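Local coordinates for lambda phage protein with carbohydrate-binding module (Shewanella oneidensis, PDB 2A5Z) that is of unknown function but binds magnesium and adopts a jelly-roll fold with a carbohydrate-binding module, so may recognise sugars, at residues N66-L71 with D247-K252; F49-D54 with A105-A110; S116-T121 with A226-K231; M57-L62 with I76-I81; C187-L192 with A216-A221. All coordinates share one frame; numbering follows the deposited sequence.

Interaction 1: residues N66-L71 with D247-K252; sequences NNISLL and DLIEFK. With MG (magnesium ion), chain F.
Ile-68 reaches from one sheet of the jelly-roll sandwich to Ile-249 and Phe-251 on the other, a purely apolar contact in the buried core. The backbones stay well apart, with the CA atoms of Ile-68 and Phe-251 8.8 Å from each other, and the gap is bridged by side chains. Ile-68 holds CG1 beside its own backbone N (chi1 -63°), which puts the CG1-CD1 arm against strand 245-254. There CG1 lies 3.9 Å from Phe-251 CE2, approaching the ring at a slant, while CD1 comes 4.2 Å from Ile-249 CG2. Tyr-53 flanks Ile-68, and Met-107 packs on Phe-251.

The other face of segment 247-252 is looser and polar. Glu-250 points away from Ile-68 and is partly exposed; its OE1 is hydrogen-bonded to Tyr-50 OH, and its OE2 makes a long ion pair of 3.9 Å with Lys-252 NZ. Ile-44 of a neighbouring subunit packs against Leu-248 and Glu-250.

Asp-247 and Leu-248 both face Tyr-123, a classic beta bulge. The metal site lies at this bulge: Asp-54, Phe-88 and Gly-89 supply the other protein ligands of the magnesium, and Arg-259 of a neighbouring subunit forms a salt bridge with Asp-247 OD2. Asp-247 itself binds the ion twice, through its backbone O and its carboxylate OD1, each at 2.2 Å.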
# COMPACT_ATOMS: atom_id res chain seq x y z
N ASN C 66 -2.21 4.32 0.73
CA ASN C 66 -1.49 5.55 0.38
C ASN C 66 -1.21 6.48 1.58
O ASN C 66 -1.48 7.68 1.52
CB ASN C 66 -2.23 6.31 -0.73
CG ASN C 66 -2.60 5.42 -1.90
OD1 ASN C 66 -1.91 4.44 -2.19
ND2 ASN C 66 -3.69 5.76 -2.59
N ASN C 67 -0.68 5.89 2.66
CA ASN C 67 -0.34 6.60 3.92
C ASN C 67 -1.50 6.87 4.89
O ASN C 67 -1.27 7.24 6.04
CB ASN C 67 0.42 7.92 3.67
CG ASN C 67 1.77 7.71 2.97
OD1 ASN C 67 2.36 6.63 3.03
ND2 ASN C 67 2.25 8.76 2.29
N ILE C 68 -2.73 6.68 4.41
CA ILE C 68 -3.94 7.10 5.12
C ILE C 68 -4.53 5.93 5.89
O ILE C 68 -4.71 4.85 5.33
CB ILE C 68 -5.00 7.68 4.14
CG1 ILE C 68 -4.46 8.95 3.47
CG2 ILE C 68 -6.34 8.00 4.85
CD1 ILE C 68 -4.98 9.15 2.05
N SER C 69 -4.81 6.15 7.18
CA SER C 69 -5.45 5.16 8.05
C SER C 69 -6.92 5.01 7.68
O SER C 69 -7.59 6.01 7.44
CB SER C 69 -5.36 5.59 9.52
OG SER C 69 -4.03 5.90 9.88
N LEU C 70 -7.41 3.78 7.62
CA LEU C 70 -8.81 3.52 7.28
C LEU C 70 -9.38 2.66 8.39
O LEU C 70 -9.27 1.44 8.38
CB LEU C 70 -8.94 2.86 5.91
CG LEU C 70 -8.32 3.63 4.74
CD1 LEU C 70 -8.19 2.73 3.53
CD2 LEU C 70 -9.12 4.90 4.42
N LEU C 71 -9.98 3.34 9.36
CA LEU C 71 -10.21 2.73 10.66
C LEU C 71 -11.68 2.49 10.92
O LEU C 71 -12.48 3.42 10.90
CB LEU C 71 -9.61 3.62 11.76
CG LEU C 71 -8.10 3.88 11.62
CD1 LEU C 71 -7.60 4.86 12.68
CD2 LEU C 71 -7.35 2.58 11.70
N ASP C 247 -16.04 9.37 -1.25
CA ASP C 247 -15.50 9.15 -2.59
C ASP C 247 -13.97 9.30 -2.54
O ASP C 247 -13.24 8.47 -3.05
CB ASP C 247 -16.11 10.20 -3.54
CG ASP C 247 -15.50 10.19 -4.94
OD1 ASP C 247 -15.00 9.14 -5.38
OD2 ASP C 247 -15.53 11.24 -5.63
N LEU C 248 -13.49 10.35 -1.88
CA LEU C 248 -12.12 10.79 -2.07
C LEU C 248 -11.67 11.66 -0.91
O LEU C 248 -12.42 12.51 -0.44
CB LEU C 248 -12.03 11.57 -3.40
CG LEU C 248 -10.78 12.32 -3.86
CD1 LEU C 248 -9.58 11.40 -3.93
CD2 LEU C 248 -11.03 12.95 -5.23
N ILE C 249 -10.44 11.43 -0.46
CA ILE C 249 -9.80 12.29 0.53
C ILE C 249 -8.40 12.64 0.03
O ILE C 249 -7.75 11.82 -0.62
CB ILE C 249 -9.79 11.64 1.96
CG1 ILE C 249 -9.35 12.66 3.03
CG2 ILE C 249 -8.96 10.34 1.99
CD1 ILE C 249 -9.65 12.22 4.47
N GLU C 250 -7.94 13.86 0.31
CA GLU C 250 -6.61 14.32 -0.08
C GLU C 250 -5.95 15.06 1.09
O GLU C 250 -6.59 15.87 1.75
CB GLU C 250 -6.71 15.24 -1.31
CG GLU C 250 -5.41 15.93 -1.69
CD GLU C 250 -5.63 17.07 -2.70
OE1 GLU C 250 -5.39 16.85 -3.91
OE2 GLU C 250 -6.04 18.17 -2.27
N PHE C 251 -4.67 14.76 1.33
CA PHE C 251 -3.84 15.44 2.33
C PHE C 251 -2.67 16.15 1.64
O PHE C 251 -1.95 15.52 0.86
CB PHE C 251 -3.25 14.44 3.34
CG PHE C 251 -4.26 13.86 4.29
CD1 PHE C 251 -4.37 14.36 5.58
CD2 PHE C 251 -5.08 12.81 3.91
CE1 PHE C 251 -5.31 13.82 6.48
CE2 PHE C 251 -6.03 12.26 4.79
CZ PHE C 251 -6.14 12.77 6.07
N LYS C 252 -2.48 17.44 1.93
CA LYS C 252 -1.26 18.14 1.51
C LYS C 252 -0.72 19.13 2.54
O LYS C 252 -1.48 19.90 3.13
CB LYS C 252 -1.40 18.82 0.14
CG LYS C 252 -2.69 19.53 -0.12
CD LYS C 252 -2.73 20.02 -1.58
CE LYS C 252 -4.01 20.80 -1.84
NZ LYS C 252 -4.06 21.45 -3.19
MG MG F . -13.50 7.63 -5.02

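Interaction 2: residues F49-D54 with A105-A110; sequences FYASYD and AGMLMA. With MG (magnesium ion), chain F.
Strand 48-53 and strand 102-107 face each other from separate sheets, nearest at Ala-51 and Met-107, whose CA atoms are 9.7 Å apart. That separation is filled chiefly by Met-107, present as selenomethionine, which comes from the opposite direction to Phe-49 and meets the far end of its ring. CE sits 3.3 Å from Phe-49 CZ, a tight approach, and SE lies 3.6 Å from Phe-49 CE2. The selenoether chain runs extended through CG and then bends at its last torsion (chi3 75°), which carries the methyl across to the ring while SE remains beside it. Phe-49 in turn has CG anti to its backbone N (chi1 176°), extending the ring into the interior.

This is a Met-aromatic contact: SE is 4.7 Å from the centroid of the Phe-49 ring, in an oblique position 67° from the ring normal. It belongs to the hydrophobic filling between the two sheets of the jelly roll. Ala-51 presents its CB to the same selenium, 4.4 Å from Met-107 SE. Phe-251 packs on Phe-49, and Phe-112 meets the Phe-49 ring edge to face. From a neighbouring subunit, Phe-88 packs on Phe-49 and Met-56 on Met-107.

Past the end of strand 48-53 the character changes abruptly. Asp-54 binds magnesium with both its backbone O and its OD1, each 2.2 Å from the ion. Its other carboxylate oxygen, OD2, is held by Arg-259 and the backbone N of Ala-45, both of another subunit.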
# COMPACT_ATOMS: atom_id res chain seq x y z
N PHE C 49 4.41 17.20 1.40
CA PHE C 49 3.77 15.92 1.62
C PHE C 49 2.45 15.86 0.87
O PHE C 49 1.68 16.81 0.91
CB PHE C 49 3.52 15.65 3.12
CG PHE C 49 2.77 14.37 3.37
CD1 PHE C 49 3.46 13.16 3.52
CD2 PHE C 49 1.38 14.36 3.43
CE1 PHE C 49 2.77 11.97 3.74
CE2 PHE C 49 0.68 13.17 3.65
CZ PHE C 49 1.38 11.98 3.80
N TYR C 50 2.21 14.73 0.21
CA TYR C 50 0.94 14.48 -0.46
C TYR C 50 0.47 13.04 -0.23
O TYR C 50 1.27 12.11 -0.30
CB TYR C 50 1.06 14.75 -1.97
CG TYR C 50 -0.29 14.74 -2.64
CD1 TYR C 50 -1.05 15.91 -2.71
CD2 TYR C 50 -0.82 13.57 -3.17
CE1 TYR C 50 -2.31 15.91 -3.31
CE2 TYR C 50 -2.09 13.56 -3.76
CZ TYR C 50 -2.82 14.73 -3.83
OH TYR C 50 -4.05 14.73 -4.42
N ALA C 51 -0.82 12.88 0.04
CA ALA C 51 -1.46 11.56 0.08
C ALA C 51 -2.93 11.68 -0.32
O ALA C 51 -3.58 12.68 -0.00
CB ALA C 51 -1.33 10.92 1.46
N SER C 52 -3.44 10.68 -1.02
CA SER C 52 -4.86 10.66 -1.37
C SER C 52 -5.34 9.22 -1.51
O SER C 52 -4.56 8.32 -1.79
CB SER C 52 -5.11 11.43 -2.66
OG SER C 52 -4.57 10.74 -3.77
N TYR C 53 -6.63 9.02 -1.27
CA TYR C 53 -7.25 7.72 -1.52
C TYR C 53 -8.64 7.90 -2.12
O TYR C 53 -9.40 8.76 -1.68
CB TYR C 53 -7.25 6.85 -0.25
CG TYR C 53 -7.85 5.49 -0.50
CD1 TYR C 53 -7.33 4.65 -1.50
CD2 TYR C 53 -8.96 5.04 0.23
CE1 TYR C 53 -7.89 3.41 -1.76
CE2 TYR C 53 -9.52 3.80 -0.02
CZ TYR C 53 -8.98 2.99 -1.02
OH TYR C 53 -9.53 1.78 -1.27
N ASP C 54 -8.96 7.10 -3.14
CA ASP C 54 -10.16 7.26 -3.94
C ASP C 54 -11.20 6.15 -3.71
O ASP C 54 -12.15 6.03 -4.47
CB ASP C 54 -9.79 7.33 -5.44
CG ASP C 54 -10.73 8.23 -6.25
OD1 ASP C 54 -11.76 8.69 -5.73
OD2 ASP C 54 -10.43 8.50 -7.44
N ALA C 105 -11.20 7.94 8.01
CA ALA C 105 -10.11 8.03 7.05
C ALA C 105 -9.24 9.22 7.44
O ALA C 105 -9.65 10.37 7.29
CB ALA C 105 -10.63 8.15 5.60
N GLY C 106 -8.06 8.95 7.97
CA GLY C 106 -7.24 10.02 8.51
C GLY C 106 -5.77 9.72 8.69
O GLY C 106 -5.29 8.63 8.34
N MSE C 107 -5.06 10.72 9.20
CA MSE C 107 -3.62 10.63 9.51
C MSE C 107 -3.35 11.17 10.92
O MSE C 107 -4.20 11.84 11.53
CB MSE C 107 -2.79 11.38 8.45
CG MSE C 107 -2.80 10.73 7.04
SE MSE C 107 -1.62 11.41 5.85
CE MSE C 107 -0.10 10.68 6.48
N LEU C 108 -2.16 10.87 11.45
CA LEU C 108 -1.73 11.37 12.76
C LEU C 108 -1.42 12.86 12.72
O LEU C 108 -0.88 13.36 11.72
CB LEU C 108 -0.49 10.60 13.26
CG LEU C 108 -0.67 9.11 13.56
CD1 LEU C 108 0.68 8.37 13.52
CD2 LEU C 108 -1.41 8.87 14.89
N MSE C 109 -1.72 13.56 13.81
CA MSE C 109 -1.49 15.01 13.89
C MSE C 109 -0.03 15.39 14.14
O MSE C 109 0.42 16.47 13.72
CB MSE C 109 -2.41 15.64 14.94
CG MSE C 109 -3.90 15.35 14.68
SE MSE C 109 -5.11 16.25 15.69
CE MSE C 109 -4.79 17.90 15.07
N ALA C 110 0.72 14.49 14.79
CA ALA C 110 2.13 14.75 15.16
C ALA C 110 3.01 15.15 13.98
O ALA C 110 3.94 15.93 14.12
CB ALA C 110 2.73 13.53 15.87
MG MG F . -13.50 7.63 -5.02

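Interaction 3: residues S116-T121 with A226-K231; sequences SELEVT and AHIGFK
Leu-118 and Val-120 pack on Ile-228 and Gly-229 in a buried apolar contact across the centre of the jelly roll, where one sheet meets a corner in the chain of the other. The methyl branches of Leu-118 and Ile-228 meet tip to tip: Leu-118 CD2 lies 3.8 Å from Ile-228 CD1 and 3.9 Å from Ile-228 CG2, so a single methyl nests against both branches of the isoleucine. Each residue sends its main arm out opposite its own backbone N (chi1 173° for Leu-118, -175° for Ile-228), and the two arms thereby extend toward each other.

Beside them, Val-120 meets backbone instead of a side chain. Its CG1 is 4.3 Å from Gly-229 CA, and here the segments run closest, with the CA atoms of Val-120 and Gly-229 6.6 Å apart. Gly-229 marks the corner at which the chain passes from one sheet face to another; at its backbone angles (phi 156°) a CB would be jammed against the carbonyl O of Ile-228.

Just before the corner, His-227 donates from ND1 to Ala-226 O at 2.7 Å. The oxygen lies close to the imidazole plane, so this bond and that of NE2 with Ser-69 OG together fix the ring's rotation; His-58 of a neighbouring subunit meets it edge to face.

Strand 119-125 is flanked in its sheet by strands 184-191 and 245-254, whose Phe-189 and Phe-251 pad the contact: Phe-189 packs on Ile-228, and Phe-251 on both Leu-118 and Val-120.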
# COMPACT_ATOMS: atom_id res chain seq x y z
N SER C 116 3.00 23.36 9.23
CA SER C 116 2.82 22.55 8.02
C SER C 116 1.65 23.03 7.15
O SER C 116 1.59 22.71 5.95
CB SER C 116 2.60 21.08 8.38
OG SER C 116 1.33 20.87 8.97
N GLU C 117 0.74 23.79 7.76
CA GLU C 117 -0.45 24.33 7.08
C GLU C 117 -1.16 23.25 6.26
O GLU C 117 -1.49 23.45 5.09
CB GLU C 117 -0.10 25.52 6.20
CG GLU C 117 0.58 26.66 6.93
CD GLU C 117 0.80 27.87 6.04
OE1 GLU C 117 1.97 28.19 5.75
OE2 GLU C 117 -0.19 28.50 5.64
N LEU C 118 -1.37 22.11 6.90
CA LEU C 118 -2.06 20.98 6.31
C LEU C 118 -3.40 21.40 5.70
O LEU C 118 -4.16 22.17 6.30
CB LEU C 118 -2.27 19.88 7.36
CG LEU C 118 -3.12 18.65 7.00
CD1 LEU C 118 -2.38 17.70 6.07
CD2 LEU C 118 -3.57 17.91 8.25
N GLU C 119 -3.65 20.88 4.51
CA GLU C 119 -4.92 21.05 3.82
C GLU C 119 -5.52 19.67 3.59
O GLU C 119 -4.87 18.78 3.05
CB GLU C 119 -4.67 21.74 2.49
CG GLU C 119 -5.86 22.41 1.89
CD GLU C 119 -5.47 23.30 0.74
OE1 GLU C 119 -4.64 24.22 0.94
OE2 GLU C 119 -5.97 23.07 -0.38
N VAL C 120 -6.76 19.48 4.03
CA VAL C 120 -7.46 18.22 3.83
C VAL C 120 -8.73 18.48 3.01
O VAL C 120 -9.54 19.33 3.36
CB VAL C 120 -7.83 17.53 5.17
CG1 VAL C 120 -8.58 16.20 4.92
CG2 VAL C 120 -6.58 17.30 6.02
N THR C 121 -8.87 17.75 1.90
CA THR C 121 -10.05 17.88 1.05
C THR C 121 -10.80 16.55 0.99
O THR C 121 -10.19 15.50 0.80
CB THR C 121 -9.67 18.34 -0.37
OG1 THR C 121 -8.83 19.51 -0.28
CG2 THR C 121 -10.92 18.70 -1.17
N ALA C 226 -5.87 10.49 18.72
CA ALA C 226 -6.56 11.36 17.76
C ALA C 226 -6.09 11.08 16.33
O ALA C 226 -5.08 10.42 16.11
CB ALA C 226 -6.34 12.82 18.12
N HIS C 227 -6.87 11.56 15.36
CA HIS C 227 -6.49 11.57 13.95
C HIS C 227 -7.07 12.83 13.32
O HIS C 227 -7.96 13.45 13.90
CB HIS C 227 -7.05 10.34 13.23
CG HIS C 227 -6.04 9.26 12.96
ND1 HIS C 227 -5.16 8.80 13.92
CD2 HIS C 227 -5.79 8.53 11.85
CE1 HIS C 227 -4.41 7.84 13.41
NE2 HIS C 227 -4.77 7.66 12.15
N ILE C 228 -6.57 13.19 12.14
CA ILE C 228 -7.13 14.30 11.36
C ILE C 228 -7.57 13.81 9.97
O ILE C 228 -6.83 13.10 9.30
CB ILE C 228 -6.17 15.56 11.32
CG1 ILE C 228 -6.83 16.75 10.61
CG2 ILE C 228 -4.76 15.21 10.76
CD1 ILE C 228 -6.22 18.11 10.97
N GLY C 229 -8.79 14.15 9.57
CA GLY C 229 -9.33 13.70 8.29
C GLY C 229 -10.85 13.67 8.25
O GLY C 229 -11.51 14.67 8.53
N PHE C 230 -11.40 12.51 7.91
CA PHE C 230 -12.84 12.30 7.82
C PHE C 230 -13.26 11.21 8.79
O PHE C 230 -12.65 10.14 8.84
CB PHE C 230 -13.21 11.89 6.38
CG PHE C 230 -14.60 11.31 6.23
CD1 PHE C 230 -15.70 12.13 6.03
CD2 PHE C 230 -14.81 9.92 6.26
CE1 PHE C 230 -16.99 11.59 5.87
CE2 PHE C 230 -16.10 9.37 6.10
CZ PHE C 230 -17.19 10.22 5.90
N LYS C 231 -14.30 11.49 9.58
CA LYS C 231 -14.87 10.49 10.46
C LYS C 231 -16.39 10.59 10.44
O LYS C 231 -16.94 11.67 10.63
CB LYS C 231 -14.34 10.65 11.89
CG LYS C 231 -14.75 9.52 12.84
CD LYS C 231 -14.28 9.79 14.26
CE LYS C 231 -14.71 8.68 15.18
NZ LYS C 231 -14.60 9.03 16.62

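Interaction 4: residues M57-L62 with I76-I81; sequences MHSIGL and ISLQNI
The loop that follows strand 48-53 is laid against the short strand 77-78 and its continuation, Ser-59 facing Leu-78 and Ile-81 lying against the backbone carbonyl of Met-57. The contact is partly buried, near the periphery of the chain, its centre about 17 Å from the chain's centre. Ile-81 makes the closer approach: its CG1 is 3.5 Å from Met-57 O, a side-chain methylene resting on a carbonyl oxygen. The Ile-81 arm has CG1 beside its own backbone N (chi1 -58°) and is folded again at CD1, whose methyl comes 4.4 Å from Ser-59 OG.

Ser-59 opens a type II beta turn that ends at Leu-62, closed by Leu-62 N donating to Ser-59 O at 3.3 Å, with Gly-61 at positive phi in the third position. Against the serine lies Leu-78, whose CD1 is 4.0 Å from Ser-59 OG and 4.1 Å from Ser-59 CB. These are van der Waals contacts; the hydroxyl has its polar partner in Gln-91 NE2, on strand 90-94, which pairs with strand 77-78 in a small antiparallel sheet beside the jelly roll.

The contact lies near the metal and at a subunit interface. The nearest side-chain atom of Ile-81 is about 7 Å from the magnesium ion, and Leu-108 of a neighbouring subunit packs on Ile-81.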
# COMPACT_ATOMS: atom_id res chain seq x y z
N MSE C 57 -10.77 0.22 -3.65
CA MSE C 57 -10.30 -1.10 -3.22
C MSE C 57 -11.37 -1.88 -2.44
O MSE C 57 -12.22 -1.28 -1.76
CB MSE C 57 -9.03 -1.01 -2.35
CG MSE C 57 -7.85 -0.24 -2.96
SE MSE C 57 -6.41 -0.16 -1.83
CE MSE C 57 -6.12 -1.91 -1.62
N HIS C 58 -11.33 -3.20 -2.58
CA HIS C 58 -12.08 -4.13 -1.74
C HIS C 58 -11.73 -3.78 -0.28
O HIS C 58 -10.55 -3.69 0.06
CB HIS C 58 -11.64 -5.55 -2.11
CG HIS C 58 -12.36 -6.66 -1.40
ND1 HIS C 58 -13.74 -6.79 -1.41
CD2 HIS C 58 -11.89 -7.72 -0.71
CE1 HIS C 58 -14.08 -7.87 -0.73
NE2 HIS C 58 -12.97 -8.46 -0.30
N SER C 59 -12.74 -3.54 0.56
CA SER C 59 -12.46 -2.94 1.88
C SER C 59 -12.47 -3.89 3.08
O SER C 59 -12.24 -3.44 4.21
CB SER C 59 -13.32 -1.69 2.14
OG SER C 59 -14.71 -1.97 2.09
N ILE C 60 -12.72 -5.18 2.85
CA ILE C 60 -12.58 -6.19 3.92
C ILE C 60 -11.14 -6.26 4.39
O ILE C 60 -10.24 -6.59 3.61
CB ILE C 60 -13.00 -7.60 3.46
CG1 ILE C 60 -14.41 -7.61 2.86
CG2 ILE C 60 -12.83 -8.62 4.61
CD1 ILE C 60 -15.53 -7.99 3.82
N GLY C 61 -10.93 -5.94 5.67
CA GLY C 61 -9.60 -6.02 6.28
C GLY C 61 -8.62 -4.97 5.77
O GLY C 61 -7.41 -5.14 5.89
N LEU C 62 -9.15 -3.88 5.21
CA LEU C 62 -8.33 -2.80 4.65
C LEU C 62 -8.18 -1.69 5.68
O LEU C 62 -9.12 -0.93 5.93
CB LEU C 62 -8.95 -2.25 3.36
CG LEU C 62 -8.20 -1.13 2.62
CD1 LEU C 62 -6.88 -1.64 2.04
CD2 LEU C 62 -9.07 -0.53 1.51
N ILE C 76 -18.81 -1.30 12.49
CA ILE C 76 -19.43 -0.43 11.50
C ILE C 76 -19.58 -1.21 10.19
O ILE C 76 -18.71 -2.02 9.83
CB ILE C 76 -18.58 0.86 11.27
CG1 ILE C 76 -19.34 1.90 10.44
CG2 ILE C 76 -17.24 0.52 10.61
CD1 ILE C 76 -20.43 2.64 11.22
N SER C 77 -20.67 -0.97 9.48
CA SER C 77 -20.96 -1.73 8.29
C SER C 77 -20.49 -0.98 7.05
O SER C 77 -21.14 -0.05 6.58
CB SER C 77 -22.45 -2.06 8.24
OG SER C 77 -22.73 -2.88 7.14
N LEU C 78 -19.33 -1.37 6.52
CA LEU C 78 -18.88 -0.82 5.26
C LEU C 78 -19.62 -1.55 4.15
O LEU C 78 -19.50 -2.77 4.01
CB LEU C 78 -17.36 -0.94 5.09
CG LEU C 78 -16.44 -0.37 6.19
CD1 LEU C 78 -14.99 -0.51 5.75
CD2 LEU C 78 -16.76 1.08 6.53
N GLN C 79 -20.42 -0.81 3.39
CA GLN C 79 -21.20 -1.38 2.28
C GLN C 79 -20.32 -1.63 1.06
O GLN C 79 -19.14 -1.29 1.06
CB GLN C 79 -22.35 -0.44 1.92
CG GLN C 79 -23.27 -0.11 3.08
CD GLN C 79 -24.06 -1.31 3.55
OE1 GLN C 79 -25.01 -1.74 2.89
NE2 GLN C 79 -23.68 -1.87 4.70
N ASN C 80 -20.90 -2.25 0.03
CA ASN C 80 -20.17 -2.49 -1.21
C ASN C 80 -19.71 -1.21 -1.87
O ASN C 80 -20.45 -0.24 -1.94
CB ASN C 80 -21.04 -3.26 -2.20
CG ASN C 80 -21.21 -4.70 -1.81
OD1 ASN C 80 -22.33 -5.15 -1.59
ND2 ASN C 80 -20.11 -5.43 -1.71
N ILE C 81 -18.46 -1.23 -2.35
CA ILE C 81 -17.91 -0.15 -3.16
C ILE C 81 -18.75 0.02 -4.43
O ILE C 81 -19.17 -0.96 -5.06
CB ILE C 81 -16.42 -0.40 -3.53
CG1 ILE C 81 -15.56 -0.56 -2.26
CG2 ILE C 81 -15.86 0.70 -4.45
CD1 ILE C 81 -15.51 0.67 -1.34

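Interaction 5: residues C187-L192 with A216-A221; sequences CKFKML and AAMFRA
Met-218, a selenomethionine in the loop between strands 208-213 and 226-228, drives its side chain against Phe-189 and Met-191 on strand 184-191 of the jelly roll. Its chi1 of 77° sets CG between the backbone N and carbonyl carbon, and the bend at chi3 delivers CE between the two partners. That methyl touches Phe-189 CZ at 3.8 Å, at the ring edge and near its plane. SE stands at the same edge, 5.4 Å from the Phe-189 centroid, an edge-on Met-aromatic contact. CE also lies 3.7 Å from Met-191 CG, where the two selenomethionine chains cross at about a right angle.

Next, Phe-219 takes no part and packs instead on Ala-226 and Ser-151. Arg-220 then comes back: extended as far as CD and bent at chi3 (-78°), it brings NH2 to 3.4 Å from Met-191 CE and 3.5 Å from Met-191 SE, the selenium lying in the guanidinium plane at its edge.

The engagement of its nitrogens probably lets the charged group border this apolar cluster: NE with Asp-195, NH1 with Asp-222 and Met-109 O, NH2 with Phe-112 O. Against Met-191 it therefore contributes packing, and its charge is probably balanced by the two aspartates.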
# COMPACT_ATOMS: atom_id res chain seq x y z
N CYS C 187 -15.54 19.40 1.03
CA CYS C 187 -15.09 20.20 2.16
C CYS C 187 -13.56 20.28 2.17
O CYS C 187 -12.87 19.26 2.06
CB CYS C 187 -15.60 19.66 3.50
SG CYS C 187 -14.91 20.52 4.95
N LYS C 188 -13.06 21.51 2.30
CA LYS C 188 -11.65 21.74 2.55
C LYS C 188 -11.44 22.25 3.98
O LYS C 188 -12.10 23.19 4.43
CB LYS C 188 -11.08 22.72 1.52
CG LYS C 188 -9.59 23.00 1.68
CD LYS C 188 -8.96 23.45 0.36
CE LYS C 188 -9.59 24.72 -0.19
NZ LYS C 188 -8.68 25.32 -1.19
N PHE C 189 -10.54 21.58 4.69
CA PHE C 189 -10.13 21.98 6.02
C PHE C 189 -8.70 22.54 5.87
O PHE C 189 -7.85 21.93 5.24
CB PHE C 189 -10.20 20.76 6.97
CG PHE C 189 -9.61 21.01 8.34
CD1 PHE C 189 -10.44 21.18 9.44
CD2 PHE C 189 -8.23 21.05 8.53
CE1 PHE C 189 -9.91 21.40 10.71
CE2 PHE C 189 -7.68 21.28 9.79
CZ PHE C 189 -8.52 21.45 10.88
N LYS C 190 -8.46 23.73 6.42
CA LYS C 190 -7.16 24.39 6.27
C LYS C 190 -6.56 24.74 7.64
O LYS C 190 -7.14 25.51 8.40
CB LYS C 190 -7.27 25.63 5.37
CG LYS C 190 -5.96 26.40 5.12
CD LYS C 190 -4.88 25.52 4.51
CE LYS C 190 -3.81 26.36 3.83
NZ LYS C 190 -2.60 25.52 3.63
N MSE C 191 -5.41 24.14 7.94
CA MSE C 191 -4.66 24.41 9.16
C MSE C 191 -3.94 25.75 9.02
O MSE C 191 -3.23 25.98 8.04
CB MSE C 191 -3.65 23.28 9.39
CG MSE C 191 -2.76 23.37 10.64
SE MSE C 191 -1.67 21.91 10.87
CE MSE C 191 -2.87 20.62 11.19
N LEU C 192 -4.15 26.63 9.98
CA LEU C 192 -3.53 27.95 9.95
C LEU C 192 -2.27 27.92 10.81
O LEU C 192 -2.11 27.03 11.65
CB LEU C 192 -4.53 29.03 10.41
CG LEU C 192 -5.89 29.06 9.69
CD1 LEU C 192 -6.82 30.12 10.29
CD2 LEU C 192 -5.77 29.30 8.19
N ALA C 216 -10.51 30.15 18.30
CA ALA C 216 -9.55 29.43 19.11
C ALA C 216 -8.84 28.36 18.28
O ALA C 216 -9.29 28.01 17.18
CB ALA C 216 -10.24 28.81 20.30
N ALA C 217 -7.73 27.84 18.81
CA ALA C 217 -6.97 26.79 18.15
C ALA C 217 -7.77 25.49 18.09
O ALA C 217 -8.57 25.19 18.98
CB ALA C 217 -5.65 26.56 18.87
N MSE C 218 -7.55 24.72 17.02
CA MSE C 218 -8.18 23.42 16.83
C MSE C 218 -7.90 22.45 17.99
O MSE C 218 -6.91 22.62 18.73
CB MSE C 218 -7.73 22.80 15.50
CG MSE C 218 -6.32 22.18 15.49
SE MSE C 218 -5.85 21.40 13.91
CE MSE C 218 -5.59 22.85 12.90
N PHE C 219 -8.77 21.45 18.16
CA PHE C 219 -8.43 20.30 18.99
C PHE C 219 -7.22 19.58 18.39
O PHE C 219 -7.19 19.27 17.20
CB PHE C 219 -9.60 19.30 19.12
CG PHE C 219 -9.16 17.94 19.65
CD1 PHE C 219 -8.64 17.82 20.95
CD2 PHE C 219 -9.23 16.80 18.84
CE1 PHE C 219 -8.21 16.58 21.43
CE2 PHE C 219 -8.81 15.56 19.32
CZ PHE C 219 -8.30 15.45 20.61
N ARG C 220 -6.23 19.29 19.24
CA ARG C 220 -5.03 18.61 18.81
C ARG C 220 -4.56 17.65 19.89
O ARG C 220 -4.52 18.00 21.06
CB ARG C 220 -3.92 19.62 18.49
CG ARG C 220 -2.59 18.97 18.09
CD ARG C 220 -1.49 19.99 17.79
NE ARG C 220 -1.64 20.60 16.46
CZ ARG C 220 -1.18 20.07 15.32
NH1 ARG C 220 -0.56 18.90 15.31
NH2 ARG C 220 -1.36 20.71 14.19
N ALA C 221 -4.22 16.43 19.48
CA ALA C 221 -3.46 15.49 20.29
C ALA C 221 -2.44 14.85 19.38
O ALA C 221 -2.80 14.21 18.38
CB ALA C 221 -4.36 14.44 20.92

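How the interactions relate
Interactions 1, 2 and 3 lie in the core between the two sheets. Strands 48-53, 245-254, 119-125 and 184-191 are successive neighbours, so interactions 2, 1, 3 and 5 follow one another across a single sheet. Interaction 1 is aliphatic-aromatic and interaction 3 aliphatic, with glycine backbone; selenium enters in 2 and 5. Interactions 1 and 2 also share the magnesium ion, to which Asp-54 and Asp-247 each contribute two oxygens, and touch through Phe-251 N and Ala-51 O, 2.7 Å apart. Interaction 5 remains buried but admits a guanidinium, tied to interaction 2 through Met-109. Interaction 4 is peripheral, partly exposed and mixed in polarity, its centre about 28 Å from that of interaction 5.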